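Local coordinates for protein N-acetylglucosamine 2-epimerase (Xylella fastidiosa, PDB 3GT5) that probably interconverts sugars as an isomerase of the N-acylglucosamine 2-epimerase family, at residues H50-S53 with S54-V58; Y61-A64 with Y65-F68. All coordinates share one frame; numbering follows the deposited sequence.

Overall arrangement
Coming from the N terminus, the chain passes helix 8-22 and leaves strand 48-50 to enter helix 51-68, which carries both contacts. Interaction 1, between 50-53 and 54-58, joins the N-cap His50 and the first, buried turns of that helix; interaction 2, between 61-64 and 65-68, is its last turns, nearer the surface. Each closes nothing longer than a helical turn, and the two follow in series, neither nested nor crossed, with centres about 16 Å apart. Helices 71-88 and 377-387 touch the helix at both ends. The start also meets helix 112-127 and the residues around Gly373; helix 8-22 is met by Phe57, through Tyr22, and more extensively by the later turns.

Interaction 1: H50-S53 with S54-V58; sequences HLVS and STRFV
Arg56 lies alongside Val52, one helical turn back, both side chains pointing the same way. Its CB and CG each pass the Val52 carbonyl, Arg56 CG standing 3.2 Å from Val52 O. The chain then runs extended, CD reaching the CG1 methyl of Val52, and Arg56 NE lies 3.3 Å from Val52 CG1. At the tip Arg56 CZ is 3.5 Å from Val52 CG1, which sits over one face of the guanidinium, offset toward its rim. Val52 brings this methyl there by setting CG1 anti to its own backbone N (chi1 174°). A branched apolar residue suits the place, because its methyl packs over the flat cation without competing for the N-H groups: NH1 makes a weak hydrogen bond to Gly373 O, and Phe117 adds a cation-pi contact.

Thr55 turns its hydroxyl back onto the helix, Thr55 OG1 standing 2.9 Å from Leu51 O and 3.1 Å from Val52 O, two acceptors for a single proton. Leu51 O also takes the backbone N-H of Thr55, while the methyls Leu51 CD1 and Thr55 CG2 touch at 4.1 Å. His50 is the N-cap: His50 ND1 accepts from Val52 N at 3.0 Å, with the donor in the ring plane, and its carbonyl takes a nearly straight bond from Ser54 N. The small hydroxyls of Ser53 and Ser54 bond beyond the helix, to Gly373 N and His88 NE2.

This turn thus carries the chain from edge strand 48-50 into a helix packed against helices 71-88 and 112-127, with helix 377-387 meeting Arg56.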
# COMPACT_ATOMS: atom_id res chain seq x y z
N HIS A 50 -11.02 11.24 1.43
CA HIS A 50 -10.88 9.91 1.92
C HIS A 50 -9.63 9.79 2.78
O HIS A 50 -8.53 10.24 2.39
CB HIS A 50 -10.76 8.92 0.74
CG HIS A 50 -11.08 7.50 1.11
ND1 HIS A 50 -10.30 6.76 1.99
CD2 HIS A 50 -12.13 6.72 0.78
CE1 HIS A 50 -10.83 5.55 2.11
NE2 HIS A 50 -11.96 5.51 1.41
N LEU A 51 -9.79 9.12 3.91
CA LEU A 51 -8.67 8.95 4.83
C LEU A 51 -7.47 8.32 4.16
O LEU A 51 -6.35 8.71 4.46
CB LEU A 51 -9.08 8.12 6.06
CG LEU A 51 -8.05 7.90 7.14
CD1 LEU A 51 -7.62 9.23 7.80
CD2 LEU A 51 -8.63 6.90 8.16
N VAL A 52 -7.67 7.33 3.28
CA VAL A 52 -6.54 6.63 2.63
C VAL A 52 -5.75 7.63 1.73
O VAL A 52 -4.52 7.56 1.71
CB VAL A 52 -7.01 5.31 1.86
CG1 VAL A 52 -5.84 4.66 1.04
CG2 VAL A 52 -7.56 4.26 2.89
N SER A 53 -6.41 8.52 1.01
CA SER A 53 -5.67 9.58 0.26
C SER A 53 -4.97 10.60 1.17
O SER A 53 -3.78 10.98 0.94
CB SER A 53 -6.54 10.25 -0.80
OG SER A 53 -6.66 9.40 -1.91
N SER A 54 -5.68 11.08 2.19
CA SER A 54 -5.11 12.07 3.12
C SER A 54 -3.79 11.56 3.72
O SER A 54 -2.81 12.31 3.84
CB SER A 54 -6.09 12.41 4.28
OG SER A 54 -7.22 13.12 3.81
N THR A 55 -3.76 10.31 4.12
CA THR A 55 -2.53 9.71 4.68
C THR A 55 -1.47 9.38 3.62
O THR A 55 -0.27 9.61 3.83
CB THR A 55 -2.90 8.49 5.52
OG1 THR A 55 -3.68 7.57 4.73
CG2 THR A 55 -3.67 8.90 6.78
N ARG A 56 -1.89 8.81 2.49
CA ARG A 56 -0.93 8.42 1.45
C ARG A 56 -0.20 9.64 0.89
O ARG A 56 0.97 9.55 0.55
CB ARG A 56 -1.61 7.62 0.33
CG ARG A 56 -1.83 6.15 0.72
CD ARG A 56 -2.54 5.39 -0.37
NE ARG A 56 -2.79 4.01 0.03
CZ ARG A 56 -3.33 3.09 -0.78
NH1 ARG A 56 -3.58 3.39 -2.04
NH2 ARG A 56 -3.53 1.84 -0.34
N PHE A 57 -0.89 10.77 0.76
CA PHE A 57 -0.20 11.99 0.28
C PHE A 57 0.87 12.47 1.26
O PHE A 57 1.87 13.03 0.85
CB PHE A 57 -1.16 13.13 0.04
CG PHE A 57 -1.73 13.20 -1.35
CD1 PHE A 57 -0.90 13.43 -2.45
CD2 PHE A 57 -3.10 13.11 -1.55
CE1 PHE A 57 -1.45 13.51 -3.74
CE2 PHE A 57 -3.65 13.19 -2.84
CZ PHE A 57 -2.81 13.40 -3.92
N VAL A 58 0.68 12.27 2.57
CA VAL A 58 1.77 12.54 3.53
C VAL A 58 2.98 11.66 3.24
O VAL A 58 4.11 12.14 3.23
CB VAL A 58 1.29 12.32 4.96
CG1 VAL A 58 2.46 12.31 5.99
CG2 VAL A 58 0.27 13.34 5.34

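Interaction 2: Y61-A64 with Y65-F68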
# COMPACT_ATOMS: atom_id res chain seq x y z
N TYR A 61 4.89 12.90 -0.00
CA TYR A 61 5.71 14.10 0.15
C TYR A 61 6.86 13.87 1.11
O TYR A 61 7.97 14.42 0.90
CB TYR A 61 4.84 15.25 0.62
CG TYR A 61 4.08 16.00 -0.47
CD1 TYR A 61 4.75 16.88 -1.31
CD2 TYR A 61 2.70 15.88 -0.61
CE1 TYR A 61 4.10 17.57 -2.29
CE2 TYR A 61 2.01 16.60 -1.57
CZ TYR A 61 2.74 17.44 -2.42
OH TYR A 61 2.11 18.22 -3.37
N ALA A 62 6.64 13.08 2.17
CA ALA A 62 7.74 12.73 3.09
C ALA A 62 8.86 11.98 2.42
O ALA A 62 10.00 12.34 2.58
CB ALA A 62 7.25 11.97 4.31
N MET A 63 8.54 10.94 1.64
CA MET A 63 9.56 10.16 0.98
C MET A 63 10.27 11.01 -0.10
O MET A 63 11.48 10.92 -0.28
CB MET A 63 8.95 8.87 0.42
CG MET A 63 8.36 7.95 1.52
SD MET A 63 9.55 7.32 2.77
CE MET A 63 10.48 6.30 1.66
N ALA A 64 9.53 11.87 -0.79
CA ALA A 64 10.13 12.82 -1.74
C ALA A 64 11.06 13.84 -1.07
O ALA A 64 12.14 14.10 -1.58
CB ALA A 64 9.08 13.51 -2.57
N TYR A 65 10.66 14.38 0.07
CA TYR A 65 11.55 15.28 0.81
C TYR A 65 12.84 14.57 1.23
O TYR A 65 13.92 15.14 1.08
CB TYR A 65 10.85 15.82 2.03
CG TYR A 65 11.79 16.60 2.92
CD1 TYR A 65 12.22 17.87 2.57
CD2 TYR A 65 12.22 16.06 4.10
CE1 TYR A 65 13.06 18.60 3.42
CE2 TYR A 65 13.06 16.74 4.95
CZ TYR A 65 13.49 17.99 4.60
OH TYR A 65 14.31 18.63 5.48
N LEU A 66 12.75 13.32 1.73
CA LEU A 66 13.92 12.53 2.13
C LEU A 66 14.84 12.24 0.94
O LEU A 66 16.06 12.18 1.08
CB LEU A 66 13.51 11.22 2.81
CG LEU A 66 12.88 11.37 4.19
CD1 LEU A 66 12.52 10.00 4.76
CD2 LEU A 66 13.78 12.17 5.20
N GLN A 67 14.27 12.10 -0.24
CA GLN A 67 15.07 11.84 -1.41
C GLN A 67 15.69 13.08 -2.01
O GLN A 67 16.86 13.04 -2.42
CB GLN A 67 14.20 11.12 -2.46
CG GLN A 67 14.92 10.74 -3.74
CD GLN A 67 16.16 9.87 -3.53
OE1 GLN A 67 17.24 10.15 -4.11
NE2 GLN A 67 16.05 8.85 -2.73
N PHE A 68 14.92 14.17 -2.09
CA PHE A 68 15.31 15.34 -2.86
C PHE A 68 15.62 16.59 -2.00
O PHE A 68 16.31 17.51 -2.47
CB PHE A 68 14.23 15.68 -3.89
CG PHE A 68 14.00 14.59 -4.88
CD1 PHE A 68 14.98 14.28 -5.82
CD2 PHE A 68 12.82 13.88 -4.89
CE1 PHE A 68 14.79 13.25 -6.75
CE2 PHE A 68 12.63 12.86 -5.81
CZ PHE A 68 13.63 12.55 -6.74
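With chi1 near -61°, Phe68 places CG beside its own backbone N and swings the ring back along the helix toward Ala64, four residues earlier; Leu66 likewise brings Leu66 CG to 3.4 Å from Ala62 O. These are i to i+4 contacts in the closing turns of a helix of the (alpha/alpha)6 barrel characteristic of the N-acylglucosamine 2-epimerase family. Ala64 suits its place because a lone methyl lets the aromatic ring come close to the backbone: Phe68 CD2 lies 3.4 Å from Ala64 O, and makes an apolar contact with Ala64 CB at 4.4 Å. Met63 SD and Leu66 CD1, three residues apart, meet loosely at 4.5 Å.

The i to i+4 backbone hydrogen bonds run from Tyr65 N to Tyr61 O, from Leu66 N to Ala62 O and, at 2.8 Å, from Phe68 N to Ala64 O. Gln67 N bonds to Met63 O with an angle at the hydrogen of 140°, and makes a second, weak bond to Ala64 O. The polar tips of the long side chains look elsewhere: Tyr61 OH bonds His23 ND1, and Gln67 OE1 takes a hydrogen bond from Arg12 in helix 8-22. That helix also receives Ala64 and Phe68, and helix 71-88 receives Ala62 and Tyr65. Gln67 sets CG anti to its backbone N (chi1 -178°), which puts Gln67 CG 3.6 Å above the plane of the Phe68 ring, over its centre.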